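Local coordinates for TetR/AcrR family transcriptional regulator (Bradyrhizobium diazoefficiens, PDB 6G8G), which probably represses transcription by binding operator DNA as a dimer and is relieved of that role when flavonoids such as genistein bind, at residues A[26-31]-A[68-72]; A[37-41]-A[123-127]; A[83-87]-A[99-103]; A[96-100]-A[146-150]; A[142-147]-A[168-172]. One frame throughout, in Å; residues are numbered along the deposited sequence.

Interaction 1 (A[26-31]-A[68-72]); sequences VIRAAW and LFASL
Leu-72 is the main bump in this contact. It rises from helix 65-82 and sets its forked end into a hollow of helix 23-37 walled by Ile-27, Ala-30 and Trp-31. Its CD2 branch meets Ile-27 CG2 at 3.4 Å, the two side chains lying alongside but pointing opposite ways. With chi1 at -71°, Ile-27 keeps CG2 anti to the backbone N and turned to this leucine, while CG1 carries CD1 off to Ser-71, where it lies 4.1 Å from CB. Trp-31 closes the hollow with its stem: CB lies 4.0 Å from Leu-72 CD2, and the methyl sits obliquely to the indole. Ala-30 forms a shallow floor shared by both leucines, its CB 4.2 Å from Leu-68 CG. One turn back, Leu-68 fills the next gap, and its CD1 meets Val-26 CG1 at 3.8 Å where the two side chains lie athwart each other. The helix segments themselves cross at -97°, so each offers a short patch of bumps instead of a long seam. In the TetR fold this joins the first helix of the DNA-binding domain to the helix that leads on to the regulatory domain; Phe-62, Met-44 and Ile-47 widen the same core. No hydrogen bond crosses between the segments, so cohesion here rests on apolar burial and on the fit of branched carbons.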
# COMPACT_ATOMS: atom_id res chain seq x y z
N VAL A 26 12.43 -22.96 -18.29
CA VAL A 26 11.98 -21.77 -19.01
C VAL A 26 11.37 -20.76 -18.04
O VAL A 26 11.71 -19.59 -18.08
CB VAL A 26 10.93 -22.13 -20.09
CG1 VAL A 26 10.16 -20.90 -20.52
CG2 VAL A 26 11.60 -22.78 -21.29
N ILE A 27 10.50 -21.24 -17.17
CA ILE A 27 9.91 -20.41 -16.14
C ILE A 27 10.99 -19.68 -15.35
O ILE A 27 10.94 -18.46 -15.23
CB ILE A 27 9.06 -21.25 -15.18
CG1 ILE A 27 7.78 -21.72 -15.88
CG2 ILE A 27 8.74 -20.49 -13.91
CD1 ILE A 27 6.75 -20.64 -16.04
N ARG A 28 11.97 -20.40 -14.82
CA ARG A 28 12.99 -19.76 -13.99
C ARG A 28 13.82 -18.77 -14.80
O ARG A 28 14.22 -17.73 -14.32
CB ARG A 28 13.92 -20.77 -13.31
CG ARG A 28 13.26 -21.56 -12.20
CD ARG A 28 14.32 -22.45 -11.52
NE ARG A 28 14.78 -23.59 -12.32
CZ ARG A 28 14.10 -24.72 -12.51
NH1 ARG A 28 14.62 -25.70 -13.25
NH2 ARG A 28 12.87 -24.88 -12.00
N ALA A 29 14.05 -19.09 -16.06
CA ALA A 29 14.83 -18.18 -16.90
C ALA A 29 14.08 -16.87 -17.18
O ALA A 29 14.68 -15.80 -17.27
CB ALA A 29 15.21 -18.87 -18.20
N ALA A 30 12.77 -16.99 -17.34
CA ALA A 30 11.94 -15.85 -17.65
C ALA A 30 11.82 -15.00 -16.44
O ALA A 30 11.84 -13.78 -16.53
CB ALA A 30 10.58 -16.30 -18.11
N TRP A 31 11.69 -15.63 -15.29
CA TRP A 31 11.60 -14.88 -14.05
C TRP A 31 12.85 -14.00 -13.92
O TRP A 31 12.76 -12.80 -13.71
CB TRP A 31 11.44 -15.87 -12.89
CG TRP A 31 11.38 -15.33 -11.55
CD1 TRP A 31 12.19 -15.64 -10.48
CD2 TRP A 31 10.43 -14.41 -11.09
NE1 TRP A 31 11.79 -14.94 -9.37
CE2 TRP A 31 10.72 -14.17 -9.72
CE3 TRP A 31 9.37 -13.74 -11.71
CZ2 TRP A 31 9.97 -13.30 -8.96
CZ3 TRP A 31 8.63 -12.87 -10.95
CH2 TRP A 31 8.93 -12.65 -9.58
N LEU A 68 3.26 -16.65 -20.50
CA LEU A 68 4.36 -17.09 -19.66
C LEU A 68 4.32 -16.40 -18.30
O LEU A 68 4.46 -17.03 -17.27
CB LEU A 68 5.64 -16.70 -20.34
CG LEU A 68 7.03 -17.19 -20.09
CD1 LEU A 68 7.20 -18.65 -20.00
CD2 LEU A 68 7.84 -16.74 -21.30
N PHE A 69 4.07 -15.10 -18.31
CA PHE A 69 4.02 -14.34 -17.08
C PHE A 69 2.80 -14.70 -16.22
O PHE A 69 2.86 -14.74 -14.98
CB PHE A 69 4.01 -12.86 -17.38
CG PHE A 69 4.32 -11.99 -16.18
CD1 PHE A 69 5.17 -12.43 -15.20
CD2 PHE A 69 3.78 -10.74 -16.07
CE1 PHE A 69 5.45 -11.65 -14.11
CE2 PHE A 69 4.05 -9.95 -14.98
CZ PHE A 69 4.88 -10.41 -14.00
N ALA A 70 1.69 -14.99 -16.88
CA ALA A 70 0.53 -15.49 -16.20
C ALA A 70 0.82 -16.79 -15.45
O ALA A 70 0.39 -16.95 -14.30
CB ALA A 70 -0.61 -15.69 -17.17
N SER A 71 1.57 -17.71 -16.05
CA SER A 71 1.97 -18.93 -15.31
C SER A 71 2.82 -18.61 -14.09
O SER A 71 2.70 -19.26 -13.05
CB SER A 71 2.77 -19.87 -16.19
OG SER A 71 1.93 -20.58 -17.07
N LEU A 72 3.71 -17.64 -14.23
CA LEU A 72 4.57 -17.27 -13.12
C LEU A 72 3.75 -16.72 -11.99
O LEU A 72 3.92 -17.10 -10.84
CB LEU A 72 5.54 -16.21 -13.53
CG LEU A 72 6.80 -16.80 -14.18
CD1 LEU A 72 7.58 -15.82 -15.05
CD2 LEU A 72 7.71 -17.37 -13.10

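Interaction 2 (A[37-41]-A[123-127]); sequences QGFSA and ESGRF
Ser-40 and Glu-123 make the polar link: the serine OG donates to Glu-123 OE2 over 2.7 Å, arriving from above the carboxylate plane, 38° out of it. The same oxygen takes Arg-126 NH2 at 2.8 Å in a salt bridge, on its anti side and from the other face of the plane. Glu-123 OE2 is thus gripped by two donors, and the bend of the glutamate at chi2 (-36°) swings the carboxylate over to both. With an alanine here the shared acceptor is gone, which would probably leave the Ser-40 hydroxyl without its partner and the Arg-126 guanidinium without its counter-charge and freer to turn. The backbone supports the pairing: a type I' beta turn runs from Glu-123 to Arg-126, closed by Arg-126 N to Glu-123 O, and it brings the two charged side chains together. In fold terms, this is where a loop of the TetR DNA-binding domain meets a loop of the regulatory domain. The aromatic part is a T-shaped stack, with the edge of Phe-39 toward the face of Phe-127, centroids 5.0 Å apart and planes at 87°. Phe-39 CE2 stands over the centre of the Phe-127 ring, whose own edge is met in plane by Ser-40 OG. Phe-39 is also engaged by Lys-65 through a cation-pi contact and by the ring of Phe-69, both within its own domain.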
# COMPACT_ATOMS: atom_id res chain seq x y z
N GLN A 37 15.37 -6.99 -16.26
CA GLN A 37 15.09 -6.02 -17.32
C GLN A 37 13.67 -5.46 -17.41
O GLN A 37 13.44 -4.53 -18.17
CB GLN A 37 15.30 -6.72 -18.65
CG GLN A 37 16.74 -6.86 -19.07
CD GLN A 37 16.87 -7.96 -20.12
OE1 GLN A 37 15.88 -8.40 -20.70
NE2 GLN A 37 18.10 -8.42 -20.35
N GLY A 38 12.72 -6.04 -16.70
CA GLY A 38 11.32 -5.69 -16.90
C GLY A 38 10.64 -6.62 -17.88
O GLY A 38 11.27 -7.39 -18.62
N PHE A 39 9.32 -6.55 -17.88
CA PHE A 39 8.51 -7.43 -18.68
C PHE A 39 8.60 -7.07 -20.17
O PHE A 39 8.98 -7.92 -21.01
CB PHE A 39 7.07 -7.39 -18.20
CG PHE A 39 6.13 -8.25 -19.01
CD1 PHE A 39 6.24 -9.63 -18.98
CD2 PHE A 39 5.15 -7.66 -19.79
CE1 PHE A 39 5.38 -10.42 -19.73
CE2 PHE A 39 4.29 -8.44 -20.53
CZ PHE A 39 4.40 -9.83 -20.50
N SER A 40 8.27 -5.83 -20.50
CA SER A 40 8.33 -5.38 -21.91
C SER A 40 9.72 -5.42 -22.55
O SER A 40 9.87 -5.74 -23.71
CB SER A 40 7.82 -3.94 -22.00
OG SER A 40 6.43 -3.91 -21.78
N ALA A 41 10.74 -5.14 -21.77
CA ALA A 41 12.10 -5.21 -22.25
C ALA A 41 12.62 -6.66 -22.47
O ALA A 41 13.74 -6.84 -22.93
CB ALA A 41 13.00 -4.50 -21.27
N GLU A 123 5.08 -1.44 -15.47
CA GLU A 123 4.40 -1.45 -16.75
C GLU A 123 3.41 -0.28 -16.91
O GLU A 123 2.83 -0.09 -17.98
CB GLU A 123 3.69 -2.78 -16.96
CG GLU A 123 4.62 -3.96 -17.24
CD GLU A 123 5.89 -3.61 -18.09
OE1 GLU A 123 6.99 -3.79 -17.57
OE2 GLU A 123 5.84 -3.15 -19.26
N SER A 124 3.19 0.50 -15.86
CA SER A 124 2.41 1.74 -15.99
C SER A 124 1.04 1.49 -16.63
O SER A 124 0.59 2.26 -17.46
CB SER A 124 3.20 2.78 -16.81
OG SER A 124 4.57 2.85 -16.41
N GLY A 125 0.42 0.38 -16.26
CA GLY A 125 -0.94 0.08 -16.66
C GLY A 125 -1.15 -0.45 -18.06
O GLY A 125 -2.27 -0.46 -18.52
N ARG A 126 -0.11 -0.88 -18.75
CA ARG A 126 -0.29 -1.42 -20.08
C ARG A 126 -0.68 -2.90 -20.11
O ARG A 126 -0.85 -3.46 -21.20
CB ARG A 126 1.00 -1.32 -20.90
CG ARG A 126 1.60 0.06 -21.06
CD ARG A 126 2.63 0.13 -22.18
NE ARG A 126 3.81 0.77 -21.61
CZ ARG A 126 4.79 0.12 -20.99
NH1 ARG A 126 5.80 0.79 -20.45
NH2 ARG A 126 4.78 -1.21 -20.93
N PHE A 127 -0.72 -3.56 -18.97
CA PHE A 127 -1.11 -4.96 -18.96
C PHE A 127 -2.16 -5.20 -17.89
O PHE A 127 -1.95 -5.97 -16.98
CB PHE A 127 0.12 -5.88 -18.84
CG PHE A 127 1.01 -5.83 -20.06
CD1 PHE A 127 0.64 -6.49 -21.24
CD2 PHE A 127 2.20 -5.10 -20.08
CE1 PHE A 127 1.43 -6.43 -22.39
CE2 PHE A 127 2.99 -5.03 -21.23
CZ PHE A 127 2.61 -5.69 -22.38

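Interaction 3 (A[83-87]-A[99-103])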
# COMPACT_ATOMS: atom_id res chain seq x y z
N ASP A 83 1.11 -21.06 2.43
CA ASP A 83 1.71 -20.64 3.69
C ASP A 83 0.71 -20.02 4.66
O ASP A 83 1.08 -19.54 5.73
CB ASP A 83 2.85 -19.63 3.43
CG ASP A 83 3.95 -20.19 2.51
OD1 ASP A 83 3.95 -21.42 2.22
OD2 ASP A 83 4.80 -19.39 2.07
N LEU A 84 -0.54 -19.89 4.26
CA LEU A 84 -1.50 -19.27 5.16
C LEU A 84 -2.24 -20.39 5.83
O LEU A 84 -2.58 -21.35 5.16
CB LEU A 84 -2.48 -18.31 4.42
CG LEU A 84 -2.27 -16.78 4.31
CD1 LEU A 84 -0.81 -16.41 4.24
CD2 LEU A 84 -3.02 -16.17 3.14
N PRO A 85 -2.53 -20.28 7.14
CA PRO A 85 -3.32 -21.34 7.78
C PRO A 85 -4.76 -21.36 7.31
O PRO A 85 -5.23 -20.39 6.67
CB PRO A 85 -3.28 -21.00 9.27
CG PRO A 85 -2.70 -19.65 9.39
CD PRO A 85 -2.34 -19.12 8.03
N VAL A 86 -5.42 -22.49 7.53
CA VAL A 86 -6.86 -22.55 7.43
C VAL A 86 -7.40 -22.41 8.86
O VAL A 86 -7.26 -23.33 9.67
CB VAL A 86 -7.39 -23.85 6.77
CG1 VAL A 86 -8.93 -23.83 6.79
CG2 VAL A 86 -6.88 -24.00 5.34
N PRO A 87 -8.00 -21.27 9.17
CA PRO A 87 -8.31 -20.99 10.55
C PRO A 87 -9.48 -21.82 11.02
O PRO A 87 -10.40 -22.07 10.22
CB PRO A 87 -8.65 -19.50 10.54
CG PRO A 87 -8.57 -19.03 9.13
CD PRO A 87 -8.49 -20.24 8.26
N ASP A 99 -3.52 -16.07 14.60
CA ASP A 99 -2.58 -16.89 13.84
C ASP A 99 -2.61 -16.51 12.33
O ASP A 99 -1.58 -16.41 11.67
CB ASP A 99 -2.87 -18.37 14.08
CG ASP A 99 -1.92 -19.30 13.32
OD1 ASP A 99 -0.70 -19.00 13.26
OD2 ASP A 99 -2.39 -20.32 12.75
N PHE A 100 -3.79 -16.27 11.81
CA PHE A 100 -3.92 -15.90 10.42
C PHE A 100 -3.23 -14.57 10.18
O PHE A 100 -2.47 -14.40 9.23
CB PHE A 100 -5.41 -15.83 10.06
CG PHE A 100 -5.66 -15.64 8.59
CD1 PHE A 100 -5.78 -16.74 7.76
CD2 PHE A 100 -5.76 -14.38 8.04
CE1 PHE A 100 -6.01 -16.59 6.40
CE2 PHE A 100 -6.00 -14.23 6.69
CZ PHE A 100 -6.12 -15.33 5.86
N ALA A 101 -3.50 -13.62 11.07
CA ALA A 101 -2.85 -12.33 10.98
C ALA A 101 -1.34 -12.49 10.98
O ALA A 101 -0.66 -11.90 10.17
CB ALA A 101 -3.28 -11.46 12.14
N ARG A 102 -0.82 -13.29 11.90
CA ARG A 102 0.63 -13.42 11.99
C ARG A 102 1.20 -13.90 10.67
O ARG A 102 2.19 -13.39 10.23
CB ARG A 102 1.02 -14.36 13.13
CG ARG A 102 2.49 -14.28 13.52
CD ARG A 102 2.84 -15.19 14.70
NE ARG A 102 2.16 -14.85 15.98
CZ ARG A 102 1.07 -15.46 16.46
NH1 ARG A 102 0.47 -16.46 15.82
NH2 ARG A 102 0.57 -15.06 17.62
N GLN A 103 0.57 -14.87 10.02
CA GLN A 103 1.14 -15.40 8.78
C GLN A 103 1.01 -14.38 7.68
O GLN A 103 1.90 -14.24 6.86
CB GLN A 103 0.51 -16.74 8.37
CG GLN A 103 0.71 -17.91 9.36
CD GLN A 103 2.09 -17.96 10.01
OE1 GLN A 103 2.20 -17.95 11.25
NE2 GLN A 103 3.13 -17.98 9.19
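The Phe-100 ring receives the backbone oxygen of Pro-85 at its edge, in the ring plane, with Pro-85 O 3.8 Å from CD1. Pro-87 CG comes in obliquely to the same atom, CD1, at 3.9 Å, and Leu-84 CD2 lies obliquely by CZ on the far end of the ring. Helix 139-155 covers one face through Leu-146. The other flat groups are polar. The carboxylate of Asp-99, carried toward the loop with CG anti to the backbone N (chi1 -180°), rests OD2 against Pro-85 CG at 3.4 Å. Its OD1 lies at the edge of the Arg-102 guanidinium, in plane, but that ion pair is long; Arg-102 has a closer mate in Glu-196 on helix 192-210. Gln-103 works through its carbon chain, which crosses the proline ring so that CG lies 3.5 Å from Pro-85 CD, while CB lies 3.9 Å from Asp-83 O. Pro-85 is thereby wedged between one acidic and one amide side chain a helical turn apart. No hydrogen bond joins the two segments, so the loop is held by packing, helped by Arg-145, which makes a weak hydrogen bond to Leu-84 O. The contact lies inside the all-helical regulatory domain of a TetR-type regulator, where the proline-bearing loop after helix 65-82, the helix coming from the DNA-binding domain, turns back along helix 93-109.

Interaction 4 (A[96-100]-A[146-150])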
# COMPACT_ATOMS: atom_id res chain seq x y z
N ALA A 96 -7.32 -18.05 16.43
CA ALA A 96 -7.39 -18.39 15.03
C ALA A 96 -7.09 -17.16 14.16
O ALA A 96 -6.30 -17.23 13.20
CB ALA A 96 -8.74 -18.94 14.71
N LEU A 97 -7.70 -16.04 14.51
CA LEU A 97 -7.46 -14.81 13.80
C LEU A 97 -6.03 -14.36 14.03
O LEU A 97 -5.37 -13.86 13.12
CB LEU A 97 -8.43 -13.73 14.27
CG LEU A 97 -9.87 -13.98 13.85
CD1 LEU A 97 -10.83 -13.05 14.56
CD2 LEU A 97 -10.06 -13.85 12.35
N ARG A 98 -5.57 -14.51 15.25
CA ARG A 98 -4.28 -14.02 15.62
C ARG A 98 -3.29 -14.78 14.78
O ARG A 98 -2.35 -14.20 14.23
CB ARG A 98 -4.06 -14.18 17.12
CG ARG A 98 -2.70 -13.72 17.59
CD ARG A 98 -2.46 -13.76 19.11
NE ARG A 98 -3.44 -12.96 19.84
CZ ARG A 98 -4.41 -13.45 20.60
NH1 ARG A 98 -4.56 -14.77 20.76
NH2 ARG A 98 -5.22 -12.59 21.20
N ASP A 99 -3.52 -16.07 14.60
CA ASP A 99 -2.58 -16.89 13.84
C ASP A 99 -2.61 -16.51 12.33
O ASP A 99 -1.58 -16.41 11.67
CB ASP A 99 -2.87 -18.37 14.08
CG ASP A 99 -1.92 -19.30 13.32
OD1 ASP A 99 -0.70 -19.00 13.26
OD2 ASP A 99 -2.39 -20.32 12.75
N PHE A 100 -3.79 -16.27 11.81
CA PHE A 100 -3.92 -15.90 10.42
C PHE A 100 -3.23 -14.57 10.18
O PHE A 100 -2.47 -14.40 9.23
CB PHE A 100 -5.41 -15.83 10.06
CG PHE A 100 -5.66 -15.64 8.59
CD1 PHE A 100 -5.78 -16.74 7.76
CD2 PHE A 100 -5.76 -14.38 8.04
CE1 PHE A 100 -6.01 -16.59 6.40
CE2 PHE A 100 -6.00 -14.23 6.69
CZ PHE A 100 -6.12 -15.33 5.86
N LEU A 146 -10.24 -15.80 4.28
CA LEU A 146 -10.58 -15.32 5.59
C LEU A 146 -12.08 -15.19 5.67
O LEU A 146 -12.68 -15.49 6.68
CB LEU A 146 -9.91 -13.99 5.86
CG LEU A 146 -10.22 -13.39 7.22
CD1 LEU A 146 -9.89 -14.36 8.33
CD2 LEU A 146 -9.46 -12.10 7.41
N ALA A 147 -12.67 -14.73 4.58
CA ALA A 147 -14.10 -14.51 4.56
C ALA A 147 -14.81 -15.81 4.84
O ALA A 147 -15.76 -15.84 5.60
CB ALA A 147 -14.53 -13.92 3.23
N GLN A 148 -14.32 -16.91 4.30
CA GLN A 148 -14.99 -18.18 4.57
C GLN A 148 -14.89 -18.55 6.03
O GLN A 148 -15.86 -19.00 6.64
CB GLN A 148 -14.42 -19.29 3.70
CG GLN A 148 -14.61 -19.03 2.21
CD GLN A 148 -14.01 -20.12 1.35
OE1 GLN A 148 -14.20 -21.30 1.60
NE2 GLN A 148 -13.25 -19.72 0.33
N PHE A 149 -13.76 -18.30 6.65
CA PHE A 149 -13.70 -18.49 8.11
C PHE A 149 -14.67 -17.57 8.84
O PHE A 149 -15.30 -17.97 9.82
CB PHE A 149 -12.29 -18.25 8.62
CG PHE A 149 -12.21 -18.22 10.10
CD1 PHE A 149 -12.34 -19.39 10.85
CD2 PHE A 149 -12.05 -17.02 10.77
CE1 PHE A 149 -12.26 -19.35 12.25
CE2 PHE A 149 -11.97 -16.98 12.16
CZ PHE A 149 -12.07 -18.14 12.90
N LEU A 150 -14.79 -16.31 8.42
CA LEU A 150 -15.67 -15.41 9.12
C LEU A 150 -17.13 -15.83 8.96
O LEU A 150 -17.91 -15.58 9.86
CB LEU A 150 -15.45 -13.96 8.70
CG LEU A 150 -14.06 -13.36 8.98
CD1 LEU A 150 -13.99 -11.90 8.55
CD2 LEU A 150 -13.67 -13.48 10.44
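Phe-100 and Leu-146 are brought face to methyl by matching torsions: both place CG anti to the backbone N, with chi1 at -172° for the ring and 179° for the leucine. Both belong to the all-helical regulatory domain of the TetR family, in which helices 93-109 and 139-155 run antiparallel here, at 177°. Their segment axes stay 12.1 Å apart, so the side chains bridge the space between them. Leu-146 CD1 sits over one face of the Phe-100 ring in a CH-pi contact, 4.3 Å from its centroid though offset toward the rim, and Leu-146 CB follows on at CE2. Replacing this ring by a serine would probably leave the Leu-146 methyl without the surface it rests on and open a gap beside Pro-87 and Leu-84 of the nearby loop. One turn earlier on the first helix, Leu-97 pushes its CD2 branch among three partners. It runs crosswise to Leu-146, with CD2 4.1 Å from CD1, and comes equally near Leu-150 CD2. Helix 164-176 covers this cluster through Phe-171, which packs on both Leu-97 and Leu-146, and Pro-87 also packs on the ring of Phe-149. That ring lies obliquely to its two neighbours: CE2 is 3.7 Å from Leu-97 CD2, and CZ is 3.9 Å from the CB of Ala-96.

Interaction 5 (A[142-147]-A[168-172]); sequences TIRRLA and ANQFL
Leu-146 and Phe-171 stand roughly perpendicular, the leucine reaching the rim of the ring with its CD2, 3.6 Å from Phe-171 CD2 and oblique to the ring plane. The same methyl lies 4.0 Å from Leu-172 CG, so one branch serves two residues of helix 164-176. Ala-168 points toward the other helix, and its CB sits against the backbone, 3.5 Å from Ile-143 O. The small side chains of Ala-168 and Ala-147 let the backbones draw close there, their CA atoms 5.2 Å apart. The segments cross at 111°, joining two helices of the TetR-type regulatory domain. Ile-143 lies on the flank: with CG1 anti to the carbonyl carbon (chi1 -70°), it sends CD1 obliquely across Asn-169, 3.6 Å from ND2, and sets CG1 by Leu-172 CD1. Glu-178 of the second subunit packs on Ile-143 and Asn-169, so this flank borders the dimer interface. Leu-172, whose side chain is about 9 Å from the bound genistein, also takes Thr-142 CG2 at its CD1. The Thr-142 hydroxyl is engaged elsewhere, by a hydrogen bond with Gln-81 NE2 on the long helix from the DNA-binding domain.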
# COMPACT_ATOMS: atom_id res chain seq x y z
N THR A 142 -6.59 -14.08 -0.51
CA THR A 142 -6.45 -13.99 0.93
C THR A 142 -7.74 -13.50 1.57
O THR A 142 -8.21 -14.05 2.57
CB THR A 142 -5.32 -13.03 1.31
OG1 THR A 142 -4.09 -13.54 0.80
CG2 THR A 142 -5.21 -12.91 2.81
N ILE A 143 -8.33 -12.47 1.01
CA ILE A 143 -9.60 -12.01 1.54
C ILE A 143 -10.66 -13.13 1.53
O ILE A 143 -11.33 -13.34 2.53
CB ILE A 143 -10.11 -10.81 0.73
CG1 ILE A 143 -9.25 -9.58 1.01
CG2 ILE A 143 -11.57 -10.50 1.05
CD1 ILE A 143 -9.54 -8.41 0.06
N ARG A 144 -10.79 -13.84 0.42
CA ARG A 144 -11.78 -14.91 0.31
C ARG A 144 -11.59 -16.01 1.32
O ARG A 144 -12.56 -16.48 1.89
CB ARG A 144 -11.75 -15.50 -1.08
CG ARG A 144 -12.34 -14.57 -2.12
CD ARG A 144 -12.27 -15.03 -3.56
NE ARG A 144 -11.19 -15.94 -3.99
CZ ARG A 144 -10.20 -15.68 -4.86
NH1 ARG A 144 -10.04 -14.48 -5.45
NH2 ARG A 144 -9.34 -16.66 -5.14
N ARG A 145 -10.35 -16.42 1.57
CA ARG A 145 -10.10 -17.46 2.58
C ARG A 145 -10.56 -17.03 3.93
O ARG A 145 -11.13 -17.81 4.67
CB ARG A 145 -8.63 -17.81 2.67
CG ARG A 145 -8.23 -18.86 1.66
CD ARG A 145 -6.75 -18.82 1.43
NE ARG A 145 -5.95 -19.12 2.60
CZ ARG A 145 -5.41 -20.31 2.86
NH1 ARG A 145 -5.66 -21.37 2.11
NH2 ARG A 145 -4.64 -20.43 3.93
N LEU A 146 -10.24 -15.80 4.28
CA LEU A 146 -10.58 -15.32 5.59
C LEU A 146 -12.08 -15.19 5.67
O LEU A 146 -12.68 -15.49 6.68
CB LEU A 146 -9.91 -13.99 5.86
CG LEU A 146 -10.22 -13.39 7.22
CD1 LEU A 146 -9.89 -14.36 8.33
CD2 LEU A 146 -9.46 -12.10 7.41
N ALA A 147 -12.67 -14.73 4.58
CA ALA A 147 -14.10 -14.51 4.56
C ALA A 147 -14.81 -15.81 4.84
O ALA A 147 -15.76 -15.84 5.60
CB ALA A 147 -14.53 -13.92 3.23
N ALA A 168 -13.68 -9.30 6.12
CA ALA A 168 -12.33 -9.82 5.97
C ALA A 168 -11.41 -8.69 5.60
O ALA A 168 -10.32 -8.54 6.14
CB ALA A 168 -12.31 -10.91 4.92
N ASN A 169 -11.83 -7.89 4.64
CA ASN A 169 -10.99 -6.80 4.17
C ASN A 169 -10.73 -5.78 5.27
O ASN A 169 -9.66 -5.19 5.37
CB ASN A 169 -11.66 -6.17 2.96
CG ASN A 169 -10.86 -5.08 2.35
OD1 ASN A 169 -11.38 -4.02 2.22
ND2 ASN A 169 -9.62 -5.33 1.92
N GLN A 170 -11.70 -5.61 6.15
CA GLN A 170 -11.54 -4.68 7.23
C GLN A 170 -10.56 -5.19 8.24
O GLN A 170 -9.69 -4.46 8.69
CB GLN A 170 -12.88 -4.41 7.86
CG GLN A 170 -13.73 -3.54 6.95
CD GLN A 170 -15.20 -3.55 7.32
OE1 GLN A 170 -15.72 -4.51 7.89
NE2 GLN A 170 -15.89 -2.46 6.98
N PHE A 171 -10.65 -6.47 8.53
CA PHE A 171 -9.69 -7.09 9.44
C PHE A 171 -8.26 -6.93 8.94
O PHE A 171 -7.37 -6.56 9.68
CB PHE A 171 -10.00 -8.58 9.63
CG PHE A 171 -9.02 -9.29 10.48
CD1 PHE A 171 -9.11 -9.21 11.85
CD2 PHE A 171 -8.01 -10.03 9.93
CE1 PHE A 171 -8.21 -9.87 12.66
CE2 PHE A 171 -7.11 -10.71 10.73
CZ PHE A 171 -7.20 -10.63 12.09
N LEU A 172 -8.06 -7.19 7.67
CA LEU A 172 -6.75 -7.13 7.08
C LEU A 172 -6.25 -5.70 6.97
O LEU A 172 -5.11 -5.42 7.31
CB LEU A 172 -6.74 -7.82 5.73
CG LEU A 172 -7.07 -9.33 5.79
CD1 LEU A 172 -7.41 -9.87 4.42
CD2 LEU A 172 -5.90 -10.11 6.37

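In the fold
From the N terminus, interaction 1 is the first to close, drawing helix 23-37 onto helix 65-82 within the DNA-binding domain. Interaction 2 opens inside that span and crosses it, running on to residues 123-127 in the regulatory domain; the two touch where Phe-69 packs on Phe-39. Within the long excursion of interaction 2, interaction 3 closes a short loop after helix 65-82, and interaction 4 starts on the helix where it ends, then crosses interaction 2 to reach helix 139-155. Interaction 5 takes over from that helix and closes onto helix 164-176. Interactions 3, 4 and 5 form one cluster, about 27 to 32 Å from interaction 1, centre to centre.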